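Local atomic coordinates of CrataBL (Crataeva tapia, PDB entry 4IHZ), a protein that inhibits factor Xa and, less strongly, trypsin, and also acts as a lectin that binds glucose and N-acetylglucosamine and agglutinates erythrocytes. Residues Ala1-Val6 with Ser59-Pro64; Ser13-Gly18 with Ile38-Phe43; Pro21-Lys26 with Leu77-Glu82; Cys133-Ile138 with Pro151-Leu156. All blocks are in the same frame, centred on the assembly; numbering follows the deposited sequence. Where two conformers were deposited one is given.

Contact 1. Residues Ala1-Val6 with Ser59-Pro64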
loop_
_atom_site.group_PDB
_atom_site.type_symbol
_atom_site.label_atom_id
_atom_site.label_comp_id
_atom_site.label_asym_id
_atom_site.label_seq_id
_atom_site.Cartn_x
_atom_site.Cartn_y
_atom_site.Cartn_z
ATOM N N ALA A 1 -12.682 17.105 -19.663
ATOM C CA ALA A 1 -12.832 16.801 -18.212
ATOM C C ALA A 1 -11.780 15.794 -17.721
ATOM O O ALA A 1 -11.138 15.076 -18.511
ATOM C CB ALA A 1 -14.256 16.299 -17.908
ATOM N N ILE A 2 -11.613 15.767 -16.408
ATOM C CA ILE A 2 -10.786 14.787 -15.731
ATOM C C ILE A 2 -11.689 13.628 -15.321
ATOM O O ILE A 2 -12.687 13.821 -14.627
ATOM C CB ILE A 2 -10.090 15.436 -14.508
ATOM C CG1 ILE A 2 -9.376 16.737 -14.947
ATOM C CG2 ILE A 2 -9.145 14.444 -13.843
ATOM C CD1 ILE A 2 -8.929 17.635 -13.791
ATOM N N LEU A 3 -11.370 12.430 -15.796
ATOM C CA LEU A 3 -12.238 11.275 -15.597
ATOM C C LEU A 3 -11.793 10.407 -14.434
ATOM O O LEU A 3 -10.604 10.195 -14.232
ATOM C CB LEU A 3 -12.297 10.439 -16.864
ATOM C CG LEU A 3 -12.808 11.194 -18.097
ATOM C CD1 LEU A 3 -12.545 10.388 -19.358
ATOM C CD2 LEU A 3 -14.312 11.500 -17.918
ATOM N N THR A 4 -12.756 9.912 -13.662
ATOM C CA THR A 4 -12.467 9.004 -12.564
ATOM C C THR A 4 -11.875 7.708 -13.086
ATOM O O THR A 4 -12.307 7.216 -14.121
ATOM C CB THR A 4 -13.776 8.699 -11.807
ATOM O OG1 THR A 4 -14.268 9.915 -11.238
ATOM C CG2 THR A 4 -13.565 7.662 -10.697
ATOM N N GLY A 5 -10.856 7.188 -12.390
ATOM C CA GLY A 5 -10.302 5.867 -12.699
ATOM C C GLY A 5 -9.498 5.778 -13.995
ATOM O O GLY A 5 -9.264 4.674 -14.517
ATOM N N VAL A 6 -9.155 6.939 -14.544
ATOM C CA VAL A 6 -8.386 7.076 -15.773
ATOM C C VAL A 6 -7.038 7.689 -15.358
ATOM O O VAL A 6 -6.995 8.646 -14.594
ATOM C CB VAL A 6 -9.092 8.028 -16.770
ATOM C CG1 VAL A 6 -8.155 8.405 -17.962
ATOM C CG2 VAL A 6 -10.371 7.367 -17.277
ATOM N N SER A 59 -18.573 7.031 -7.072
ATOM C CA SER A 59 -19.506 6.682 -8.149
ATOM C C SER A 59 -19.599 7.718 -9.296
ATOM O O SER A 59 -20.188 7.427 -10.348
ATOM C CB SER A 59 -20.895 6.407 -7.554
ATOM O OG SER A 59 -21.952 6.818 -8.422
ATOM N N LEU A 60 -19.054 8.920 -9.082
ATOM C CA LEU A 60 -18.987 9.947 -10.131
ATOM C C LEU A 60 -18.039 9.510 -11.253
ATOM O O LEU A 60 -16.984 8.917 -10.974
ATOM C CB LEU A 60 -18.487 11.276 -9.548
ATOM C CG LEU A 60 -19.318 11.935 -8.445
ATOM C CD1 LEU A 60 -18.500 12.957 -7.681
ATOM C CD2 LEU A 60 -20.581 12.567 -9.028
ATOM N N LYS A 61 -18.403 9.792 -12.505
ATOM C CA LYS A 61 -17.540 9.435 -13.643
ATOM C C LYS A 61 -16.572 10.559 -14.034
ATOM O O LYS A 61 -15.509 10.292 -14.587
ATOM C CB LYS A 61 -18.342 8.909 -14.848
ATOM C CG LYS A 61 -18.545 9.885 -15.994
ATOM C CD LYS A 61 -18.631 9.169 -17.352
ATOM C CE LYS A 61 -19.095 10.111 -18.475
ATOM N NZ LYS A 61 -18.180 11.280 -18.731
ATOM N N VAL A 62 -16.951 11.799 -13.726
ATOM C CA VAL A 62 -16.110 12.974 -13.905
ATOM C C VAL A 62 -15.642 13.417 -12.525
ATOM O O VAL A 62 -16.417 13.497 -11.577
ATOM C CB VAL A 62 -16.906 14.120 -14.602
ATOM C CG1 VAL A 62 -16.106 15.426 -14.646
ATOM C CG2 VAL A 62 -17.297 13.685 -16.009
ATOM N N VAL A 63 -14.351 13.684 -12.413
ATOM C CA VAL A 63 -13.777 14.209 -11.192
ATOM C C VAL A 63 -14.185 15.678 -10.996
ATOM O O VAL A 63 -13.838 16.519 -11.814
ATOM C CB VAL A 63 -12.238 14.111 -11.276
ATOM C CG1 VAL A 63 -11.576 14.752 -10.071
ATOM C CG2 VAL A 63 -11.800 12.657 -11.449
ATOM N N PRO A 64 -14.896 15.990 -9.892
ATOM C CA PRO A 64 -15.281 17.389 -9.702
ATOM C C PRO A 64 -14.111 18.195 -9.180
ATOM O O PRO A 64 -13.290 17.674 -8.428
ATOM C CB PRO A 64 -16.369 17.329 -8.623
ATOM C CG PRO A 64 -16.595 15.918 -8.337
ATOM C CD PRO A 64 -15.421 15.132 -8.815
HETATM O O HOH W 1 -13.214 17.550 -14.271
HETATM O O HOH W 2 -14.679 8.074 -15.456
#
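T4 and V63 take the main-chain bonds that join the N-terminal residues 1-6 to the loop 59-64. V63 N donates to I2 O (2.8 Å, 161° at the hydrogen), and T4 N donates to K61 O, which it meets from above the carbonyl plane. L3 and V62 form a single beta bridge between these bonds, their CA atoms 4.5 Å apart. The T4 hydroxyl adds a third bond: OG1, anti to the carbonyl carbon (chi1 -63°), donates to L60 O at 2.9 Å, again from above. In this beta-trefoil inhibitor, probably of the Kunitz type, the pairing ties the chain start to the loop between strands 52-55 and 69-72. Two waters bridge the segments, one from I2 N to V63 O, the other donating to both T4 O and K61 O. I2 CG2 meets V63 CG2 obliquely at 4.0 Å; both side chains also rest on F53 of strand 52-55, and I2 reaches F160 of strand 158-162. A1 CB touches V62 CG1 at 3.9 Å, while L3 CD2 lies against V62 CG2 and, at 4.0 Å, beside K61 NZ, the L3 and K61 side chains running the same way.

Contact 2. Residues Ser13-Gly18 with Ile38-Phe43; sequences STSRAG and ITQLRF
Q40 reaches across to A17 and G18, from CB to NE2. With CG anti to the backbone N (chi1 -167°) and the chain extended beyond it, the amide is carried alongside the loop 13-18. Q40 CB lies 3.8 Å from G18 O. Q40 CG lies against two carbonyl oxygens, 3.3 Å from G18 O and slightly farther from A17 O. CD lies near the A17 methyl group, and at the tip Q40 NE2 donates to A17 O (2.9 Å, 162° at the hydrogen). That acceptor lies close to the amide plane of Q40, whereas NE2 itself is tilted from the A17 carbonyl plane. The other amide atom, OE1, accepts from R147 NH2, so both ends of the amide are engaged and its rotation is fixed.

The neighbouring carbonyl is used by the backbone: L41 N donates to G18 O at 2.8 Å, and Q40 CA adds a CH···O contact to the same oxygen. A17 CB points into the contact, 3.4 Å from L41 O and also against NE2 of Q40. Before it, an ST turn shapes the loop, S15 OG accepting from A17 N at 2.9 Å.

In the beta-trefoil the contact sets loop 13-18, which leads into strand 19-21, against the end of its antiparallel partner 38-40. Q40 packs on F19 of the first of these strands, and its backbone bonds to R147 just ahead of strand 148-151. Helix 22-26 is also adjacent: its R25 donates through NH1 to Q40 O and T39 OG1.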
loop_
_atom_site.group_PDB
_atom_site.type_symbol
_atom_site.label_atom_id
_atom_site.label_comp_id
_atom_site.label_asym_id
_atom_site.label_seq_id
_atom_site.Cartn_x
_atom_site.Cartn_y
_atom_site.Cartn_z
ATOM N N SER A 13 2.501 23.405 -15.706
ATOM C CA SER A 13 1.794 24.028 -16.808
ATOM C C SER A 13 2.706 24.432 -17.943
ATOM O O SER A 13 2.259 24.436 -19.089
ATOM C CB SER A 13 0.994 25.210 -16.284
ATOM O OG SER A 13 -0.154 24.664 -15.665
ATOM N N THR A 14 3.958 24.790 -17.633
ATOM C CA THR A 14 4.887 25.219 -18.676
ATOM C C THR A 14 6.183 24.410 -18.812
ATOM O O THR A 14 7.216 24.955 -19.260
ATOM C CB THR A 14 5.249 26.699 -18.544
ATOM O OG1 THR A 14 5.986 26.900 -17.334
ATOM C CG2 THR A 14 3.983 27.573 -18.546
ATOM N N SER A 15 6.126 23.122 -18.458
ATOM C CA SER A 15 7.328 22.270 -18.434
ATOM C C SER A 15 6.922 20.845 -18.792
ATOM O O SER A 15 5.761 20.477 -18.610
ATOM C CB SER A 15 7.893 22.276 -17.007
ATOM O OG SER A 15 8.775 21.223 -16.775
ATOM N N ARG A 16 7.884 20.047 -19.267
ATOM C CA ARG A 16 7.649 18.635 -19.532
ATOM C C ARG A 16 8.177 17.767 -18.395
ATOM O O ARG A 16 8.122 16.554 -18.497
ATOM C CB ARG A 16 8.368 18.156 -20.811
ATOM C CG ARG A 16 7.944 18.860 -22.078
ATOM C CD ARG A 16 8.503 18.120 -23.300
ATOM N NE ARG A 16 9.959 18.237 -23.476
ATOM C CZ ARG A 16 10.877 17.346 -23.067
ATOM N NH1 ARG A 16 10.527 16.236 -22.392
ATOM N NH2 ARG A 16 12.170 17.575 -23.318
ATOM N N ALA A 17 8.735 18.371 -17.356
ATOM C CA ALA A 17 9.335 17.578 -16.268
ATOM C C ALA A 17 8.233 17.168 -15.271
ATOM O O ALA A 17 7.794 17.979 -14.447
ATOM C CB ALA A 17 10.422 18.435 -15.557
ATOM N N GLY A 18 7.781 15.916 -15.388
ATOM C CA GLY A 18 6.750 15.412 -14.490
ATOM C C GLY A 18 7.342 14.761 -13.247
ATOM O O GLY A 18 8.434 15.121 -12.761
ATOM N N ILE A 38 7.297 12.588 -3.693
ATOM C CA ILE A 38 6.955 12.627 -5.111
ATOM C C ILE A 38 7.924 13.655 -5.694
ATOM O O ILE A 38 7.833 14.856 -5.369
ATOM C CB ILE A 38 5.494 13.134 -5.319
ATOM C CG1 ILE A 38 4.462 12.216 -4.634
ATOM C CG2 ILE A 38 5.180 13.293 -6.829
ATOM C CD1 ILE A 38 4.507 10.790 -5.118
ATOM N N THR A 39 8.857 13.200 -6.524
ATOM C CA THR A 39 9.932 14.073 -6.987
ATOM C C THR A 39 9.868 14.309 -8.483
ATOM O O THR A 39 9.315 13.498 -9.238
ATOM C CB THR A 39 11.335 13.559 -6.611
ATOM O OG1 THR A 39 11.492 12.233 -7.118
ATOM C CG2 THR A 39 11.495 13.567 -5.058
ATOM N N GLN A 40 10.465 15.398 -8.924
ATOM C CA GLN A 40 10.386 15.804 -10.292
ATOM C C GLN A 40 11.499 15.193 -11.135
ATOM O O GLN A 40 12.662 15.154 -10.726
ATOM C CB GLN A 40 10.438 17.340 -10.357
ATOM C CG GLN A 40 10.051 17.866 -11.738
ATOM C CD GLN A 40 9.959 19.352 -11.775
ATOM O OE1 GLN A 40 10.729 20.065 -11.098
ATOM N NE2 GLN A 40 9.040 19.855 -12.582
ATOM N N LEU A 41 11.139 14.699 -12.307
ATOM C CA LEU A 41 12.134 14.103 -13.197
ATOM C C LEU A 41 12.653 15.172 -14.136
ATOM O O LEU A 41 12.051 15.463 -15.164
ATOM C CB LEU A 41 11.453 12.998 -14.014
ATOM C CG LEU A 41 10.834 11.844 -13.231
ATOM C CD1 LEU A 41 10.308 10.795 -14.188
ATOM C CD2 LEU A 41 11.885 11.207 -12.389
ATOM N N ARG A 42 13.744 15.831 -13.725
ATOM C CA ARG A 42 14.190 17.057 -14.401
ATOM C C ARG A 42 15.243 16.959 -15.493
ATOM O O ARG A 42 15.218 17.737 -16.464
ATOM C CB ARG A 42 14.740 17.990 -13.337
ATOM C CG ARG A 42 13.696 18.621 -12.524
ATOM C CD ARG A 42 14.315 19.764 -11.798
ATOM N NE ARG A 42 15.282 19.253 -10.849
ATOM C CZ ARG A 42 16.129 20.057 -10.210
ATOM N NH1 ARG A 42 16.086 21.380 -10.491
ATOM N NH2 ARG A 42 16.982 19.537 -9.312
ATOM N N PHE A 43 16.205 16.058 -15.310
ATOM C CA PHE A 43 17.401 16.069 -16.150
ATOM C C PHE A 43 17.691 14.671 -16.668
ATOM O O PHE A 43 18.400 13.893 -16.004
ATOM C CB PHE A 43 18.584 16.592 -15.337
ATOM C CG PHE A 43 18.376 17.989 -14.800
ATOM C CD1 PHE A 43 18.363 18.230 -13.434
ATOM C CD2 PHE A 43 18.192 19.070 -15.667
ATOM C CE1 PHE A 43 18.168 19.518 -12.938
ATOM C CE2 PHE A 43 17.994 20.376 -15.169
ATOM C CZ PHE A 43 17.985 20.601 -13.822
#

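Contact 3. Residues Pro21-Lys26 with Leu77-Glu82; sequences PDNLRK and LWFCPE
N23 and W78 meet because of two first torsions: N23 CG sits between its backbone N and carbonyl carbon (chi1 83°), turning the amide toward residues 77-82, and W78 CG is anti to its backbone N (chi1 -162°), which brings one face of the indole against that amide. The contact fastens the short helix 22-26 of this beta-trefoil inhibitor to the loop between strands 69-72 and 87-91.

N23 OD1 accepts from F79 N at 2.9 Å, the donor standing above the carbonyl plane. N23 ND2 has its hydrogen bond outside the two segments; here it packs 3.3 Å above one face of the W78 ring, offset toward the rim, with the amide and ring planes 78° apart. At the edge of the same indole, P21 CG touches CH2 of W78 at 3.8 Å. In the five-membered ring, W78 NE1 donates to E82 O, which holds the indole's rotation.

L24 fills in beside the ring. Its CD1 approaches CZ3 of W78, while L24 CD2 meets the edge of the F79 ring, 3.9 Å from F79 CD2, and also lies near L77 CB. OD1 of N23 is in plane at the edge of that phenyl ring.

Outside the two segments, F79 and L77 touch an N-acetylglucosamine of the attached glycan, and L77 a second one. W78 also packs on W78 of the second subunit, whose K84 NZ bonds to W78 O and C80 O, so this loop belongs to the dimer interface. C80 is disulfide-bonded to C33, and its SG rests 3.4 Å from N23 CB.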
loop_
_atom_site.group_PDB
_atom_site.type_symbol
_atom_site.label_atom_id
_atom_site.label_comp_id
_atom_site.label_asym_id
_atom_site.label_seq_id
_atom_site.Cartn_x
_atom_site.Cartn_y
_atom_site.Cartn_z
ATOM N N PRO A 21 6.899 8.924 -7.657
ATOM C CA PRO A 21 7.358 8.452 -6.332
ATOM C C PRO A 21 8.834 8.085 -6.343
ATOM O O PRO A 21 9.344 7.469 -7.288
ATOM C CB PRO A 21 6.491 7.215 -6.086
ATOM C CG PRO A 21 5.212 7.480 -6.883
ATOM C CD PRO A 21 5.763 8.112 -8.166
ATOM N N ASP A 22 9.554 8.488 -5.296
ATOM C CA ASP A 22 10.970 8.187 -5.219
ATOM C C ASP A 22 11.291 6.701 -5.317
ATOM O O ASP A 22 12.333 6.331 -5.903
ATOM C CB ASP A 22 11.565 8.754 -3.953
ATOM C CG ASP A 22 12.320 10.039 -4.183
ATOM O OD1 ASP A 22 12.639 10.432 -5.358
ATOM O OD2 ASP A 22 12.657 10.668 -3.152
ATOM N N ASN A 23 10.428 5.830 -4.772
ATOM C CA ASN A 23 10.817 4.402 -4.792
ATOM C C ASN A 23 10.926 3.876 -6.211
ATOM O O ASN A 23 11.730 2.977 -6.499
ATOM C CB ASN A 23 9.870 3.539 -3.941
ATOM C CG ASN A 23 8.626 3.163 -4.674
ATOM O OD1 ASN A 23 8.583 2.140 -5.330
ATOM N ND2 ASN A 23 7.570 3.978 -4.548
ATOM N N LEU A 24 10.150 4.478 -7.118
ATOM C CA LEU A 24 10.187 4.053 -8.527
ATOM C C LEU A 24 11.431 4.566 -9.223
ATOM O O LEU A 24 11.910 3.934 -10.140
ATOM C CB LEU A 24 8.886 4.455 -9.278
ATOM C CG LEU A 24 7.621 3.762 -8.775
ATOM C CD1 LEU A 24 6.425 4.197 -9.616
ATOM C CD2 LEU A 24 7.786 2.222 -8.914
ATOM N N ARG A 25 12.010 5.669 -8.743
ATOM C CA ARG A 25 13.249 6.159 -9.372
ATOM C C ARG A 25 14.393 5.237 -9.014
ATOM O O ARG A 25 15.231 4.909 -9.866
ATOM C CB ARG A 25 13.536 7.592 -8.906
ATOM C CG ARG A 25 12.422 8.519 -9.365
ATOM C CD ARG A 25 12.736 9.958 -8.949
ATOM N NE ARG A 25 13.810 10.486 -9.787
ATOM C CZ ARG A 25 14.010 11.791 -9.947
ATOM N NH1 ARG A 25 13.232 12.628 -9.314
ATOM N NH2 ARG A 25 14.983 12.223 -10.753
ATOM N N LYS A 26 14.374 4.773 -7.769
ATOM C CA LYS A 26 15.422 3.888 -7.246
ATOM C C LYS A 26 15.312 2.504 -7.886
ATOM O O LYS A 26 16.343 1.900 -8.237
ATOM C CB LYS A 26 15.367 3.849 -5.717
ATOM C CG LYS A 26 16.461 2.953 -5.061
ATOM C CD LYS A 26 17.820 3.630 -5.042
ATOM C CE LYS A 26 18.920 2.623 -4.698
ATOM N NZ LYS A 26 20.277 3.219 -4.856
ATOM N N LEU A 77 4.810 -1.815 -10.988
ATOM C CA LEU A 77 5.986 -1.986 -10.142
ATOM C C LEU A 77 5.781 -1.146 -8.879
ATOM O O LEU A 77 5.196 -0.058 -8.942
ATOM C CB LEU A 77 7.249 -1.488 -10.851
ATOM C CG LEU A 77 7.739 -2.325 -12.017
ATOM C CD1 LEU A 77 8.913 -1.554 -12.644
ATOM C CD2 LEU A 77 8.138 -3.691 -11.465
ATOM N N TRP A 78 6.158 -1.716 -7.735
ATOM C CA TRP A 78 6.106 -0.921 -6.486
ATOM C C TRP A 78 7.102 -1.547 -5.520
ATOM O O TRP A 78 7.000 -2.718 -5.191
ATOM C CB TRP A 78 4.689 -0.983 -5.889
ATOM C CG TRP A 78 4.479 0.090 -4.914
ATOM C CD1 TRP A 78 4.269 -0.027 -3.568
ATOM C CD2 TRP A 78 4.462 1.478 -5.208
ATOM N NE1 TRP A 78 4.136 1.217 -3.002
ATOM C CE2 TRP A 78 4.235 2.171 -3.983
ATOM C CE3 TRP A 78 4.587 2.213 -6.393
ATOM C CZ2 TRP A 78 4.157 3.577 -3.905
ATOM C CZ3 TRP A 78 4.510 3.625 -6.309
ATOM C CH2 TRP A 78 4.273 4.280 -5.076
ATOM N N PHE A 79 8.021 -0.730 -5.024
ATOM C CA PHE A 79 9.151 -1.261 -4.276
ATOM C C PHE A 79 9.024 -1.035 -2.784
ATOM O O PHE A 79 9.940 -1.384 -2.028
ATOM C CB PHE A 79 10.434 -0.635 -4.793
ATOM C CG PHE A 79 10.707 -1.010 -6.222
ATOM C CD1 PHE A 79 11.258 -2.278 -6.524
ATOM C CD2 PHE A 79 10.331 -0.158 -7.276
ATOM C CE1 PHE A 79 11.493 -2.666 -7.848
ATOM C CE2 PHE A 79 10.552 -0.563 -8.623
ATOM C CZ PHE A 79 11.146 -1.814 -8.900
ATOM N N CYS A 80 7.885 -0.504 -2.367
ATOM C CA CYS A 80 7.633 -0.231 -0.944
ATOM C C CYS A 80 6.603 -1.220 -0.446
ATOM O O CYS A 80 5.744 -1.671 -1.196
ATOM C CB CYS A 80 7.047 1.194 -0.778
ATOM S SG CYS A 80 8.242 2.472 -1.197
ATOM N N PRO A 81 6.640 -1.541 0.853
ATOM C CA PRO A 81 5.539 -2.324 1.398
ATOM C C PRO A 81 4.266 -1.513 1.556
ATOM O O PRO A 81 3.185 -2.082 1.535
ATOM C CB PRO A 81 6.024 -2.733 2.799
ATOM C CG PRO A 81 7.424 -2.268 2.932
ATOM C CD PRO A 81 7.765 -1.360 1.794
ATOM N N GLU A 82 4.405 -0.201 1.703
ATOM C CA GLU A 82 3.250 0.674 1.920
ATOM C C GLU A 82 2.489 0.977 0.605
ATOM O O GLU A 82 2.949 0.597 -0.491
ATOM C CB GLU A 82 3.721 1.998 2.531
ATOM C CG GLU A 82 4.481 1.840 3.863
ATOM C CD GLU A 82 6.002 1.662 3.705
ATOM O OE1 GLU A 82 6.479 1.362 2.599
ATOM O OE2 GLU A 82 6.715 1.802 4.719
#

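Contact 4. Residues Cys133-Ile138 with Pro151-Leu156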
loop_
_atom_site.group_PDB
_atom_site.type_symbol
_atom_site.label_atom_id
_atom_site.label_comp_id
_atom_site.label_asym_id
_atom_site.label_seq_id
_atom_site.Cartn_x
_atom_site.Cartn_y
_atom_site.Cartn_z
ATOM N N CYS A 133 -7.511 24.586 2.647
ATOM C CA CYS A 133 -6.581 23.590 2.157
ATOM C C CYS A 133 -5.240 24.289 1.935
ATOM O O CYS A 133 -5.171 25.513 1.863
ATOM C CB CYS A 133 -7.110 22.990 0.856
ATOM S SG CYS A 133 -8.762 22.258 0.956
ATOM N N ARG A 134 -4.167 23.510 1.799
ATOM C CA ARG A 134 -2.860 24.073 1.540
ATOM C C ARG A 134 -2.452 23.783 0.108
ATOM O O ARG A 134 -2.527 22.647 -0.336
ATOM C CB ARG A 134 -1.823 23.452 2.479
ATOM C CG ARG A 134 -1.897 24.004 3.904
ATOM C CD ARG A 134 -0.806 23.455 4.768
ATOM N NE ARG A 134 -0.996 23.881 6.160
ATOM C CZ ARG A 134 -1.372 23.088 7.166
ATOM N NH1 ARG A 134 -1.601 21.788 6.994
ATOM N NH2 ARG A 134 -1.523 23.629 8.380
ATOM N N ASP A 135 -1.985 24.798 -0.595
ATOM C CA ASP A 135 -1.566 24.626 -1.991
ATOM C C ASP A 135 -0.319 23.745 -2.046
ATOM O O ASP A 135 0.611 23.900 -1.268
ATOM C CB ASP A 135 -1.251 25.994 -2.630
ATOM C CG ASP A 135 -2.505 26.849 -2.893
ATOM O OD1 ASP A 135 -3.649 26.390 -2.729
ATOM O OD2 ASP A 135 -2.330 28.017 -3.270
ATOM N N VAL A 136 -0.302 22.830 -3.007
ATOM C CA VAL A 136 0.863 21.973 -3.212
ATOM C C VAL A 136 1.776 22.623 -4.242
ATOM O O VAL A 136 1.324 23.060 -5.318
ATOM C CB VAL A 136 0.415 20.612 -3.731
ATOM C CG1 VAL A 136 1.631 19.798 -4.176
ATOM C CG2 VAL A 136 -0.328 19.879 -2.590
ATOM N N GLY A 137 3.040 22.763 -3.862
ATOM C CA GLY A 137 4.047 23.358 -4.718
ATOM C C GLY A 137 5.301 22.532 -4.724
ATOM O O GLY A 137 5.335 21.410 -4.203
ATOM N N ILE A 138 6.341 23.074 -5.349
ATOM C CA ILE A 138 7.610 22.375 -5.477
ATOM C C ILE A 138 8.621 22.971 -4.462
ATOM O O ILE A 138 8.741 24.205 -4.308
ATOM C CB ILE A 138 8.153 22.490 -6.943
ATOM C CG1 ILE A 138 7.469 21.499 -7.877
ATOM C CG2 ILE A 138 9.676 22.293 -6.970
ATOM C CD1 ILE A 138 7.905 21.660 -9.359
ATOM N N PRO A 151 2.938 20.608 0.545
ATOM C CA PRO A 151 1.785 21.521 0.687
ATOM C C PRO A 151 2.164 22.740 1.518
ATOM O O PRO A 151 1.940 22.791 2.729
ATOM C CB PRO A 151 0.742 20.645 1.395
ATOM C CG PRO A 151 1.570 19.712 2.243
ATOM C CD PRO A 151 2.871 19.470 1.478
ATOM N N ARG A 152 2.752 23.731 0.853
ATOM C CA ARG A 152 3.269 24.886 1.583
ATOM C C ARG A 152 2.734 26.193 1.059
ATOM O O ARG A 152 3.423 27.242 1.162
ATOM C CB ARG A 152 4.795 24.857 1.601
ATOM C CG ARG A 152 5.306 23.630 2.313
ATOM C CD ARG A 152 6.780 23.641 2.630
ATOM N NE ARG A 152 7.199 22.295 3.015
ATOM C CZ ARG A 152 8.461 21.886 3.079
ATOM N NH1 ARG A 152 9.467 22.731 2.821
ATOM N NH2 ARG A 152 8.721 20.630 3.408
ATOM N N ASP A 153 1.497 26.132 0.555
ATOM C CA ASP A 153 0.732 27.305 0.102
ATOM C C ASP A 153 1.366 28.213 -0.959
ATOM O O ASP A 153 0.995 29.392 -1.078
ATOM C CB ASP A 153 0.183 28.107 1.286
ATOM C CG ASP A 153 -1.131 27.546 1.786
ATOM O OD1 ASP A 153 -2.035 27.255 0.937
ATOM O OD2 ASP A 153 -1.245 27.396 3.020
ATOM N N ARG A 154 2.309 27.663 -1.726
ATOM C CA ARG A 154 2.861 28.308 -2.946
ATOM C C ARG A 154 2.552 27.412 -4.146
ATOM O O ARG A 154 3.283 26.452 -4.421
ATOM C CB ARG A 154 4.364 28.501 -2.802
ATOM C CG ARG A 154 4.715 29.417 -1.650
ATOM C CD ARG A 154 6.213 29.561 -1.483
ATOM N NE ARG A 154 6.844 28.391 -0.858
ATOM C CZ ARG A 154 6.889 28.160 0.453
ATOM N NH1 ARG A 154 6.294 28.984 1.310
ATOM N NH2 ARG A 154 7.525 27.088 0.919
ATOM N N PRO A 155 1.438 27.670 -4.834
ATOM C CA PRO A 155 0.982 26.606 -5.726
ATOM C C PRO A 155 1.840 26.430 -6.968
ATOM O O PRO A 155 2.311 27.413 -7.541
ATOM C CB PRO A 155 -0.422 27.033 -6.117
ATOM C CG PRO A 155 -0.423 28.538 -5.954
ATOM C CD PRO A 155 0.531 28.836 -4.817
ATOM N N LEU A 156 2.043 25.172 -7.334
ATOM C CA LEU A 156 2.575 24.837 -8.652
ATOM C C LEU A 156 1.415 24.774 -9.638
ATOM O O LEU A 156 0.479 23.984 -9.460
ATOM C CB LEU A 156 3.281 23.466 -8.600
ATOM C CG LEU A 156 3.810 22.995 -9.965
ATOM C CD1 LEU A 156 4.919 23.865 -10.524
ATOM C CD2 LEU A 156 4.264 21.538 -9.829
HETATM O O HOH W 3 -5.195 27.612 0.430
HETATM O O HOH W 4 -0.608 26.665 6.281
HETATM O O HOH W 5 -0.231 22.196 -7.521
HETATM O O HOH W 6 5.696 25.765 -6.665
#
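C133 meets D153 through a water that donates to C133 O and D153 OD1; its own SG is bonded to C126. At R134 the side chain runs extended from CG to NE alongside P151 and D153: CD lies 3.5 Å from P151 O, CG lies close to D153 OD2, and NE donates to a water in the guanidinium plane that is weakly linked to D153 OD2. The R134 and D153 charges are otherwise not in direct contact.

D135 is gripped through its backbone. D135 N donates to D153 OD1 (2.9 Å, 167°), which it meets from above the carboxylate plane, and D153 N returns a weak bond to D135 O. D135 OD2 also packs 3.3 Å from P155 CG, the two side chains side by side, while OD1 forms a salt bridge with K122 NZ.

V136 O accepts from L156 N at 3.0 Å in a nearly straight bond and also from a water that donates to L156 O. V136 CG2 packs on P151 CB. G137 lies so close to R154 that its CA makes a CH···O contact with R154 O at 3.2 Å. At I138, CD1 meets CD2 of L156 at 3.7 Å.

In the four-stranded antiparallel sheet of the beta-trefoil, strand 134-139 is an inner strand; the chain leaves the outermost strand 148-151 and, from D153 to L156, doubles back beside 134-139. The two carboxylates, D135 OD1 and D153 OD1 4.1 Å apart, would probably repel, an effect that K122 and the D135 N-H may ease.

From the N terminus, contact 1 closes the first long loop, joining the chain start to the region after strand 52-55. Contact 2 is nested inside that loop, bringing residues 13-18 back to strand 38-40. Contact 3 crosses both: helix 22-26 lies between the segments of contact 2, yet its partner, 77-82, comes after contact 1 has closed. Contacts 2 and 3 touch where T39 OG1 lies 2.8 Å from D22 OD1 and where I38 packs on P21. Contact 4 follows in series, tying strand 134-139 to the loop after 148-151, and brushes contact 2 at I138 and Q40. Contacts 3 and 4 lie on opposite sides of the chain's centre.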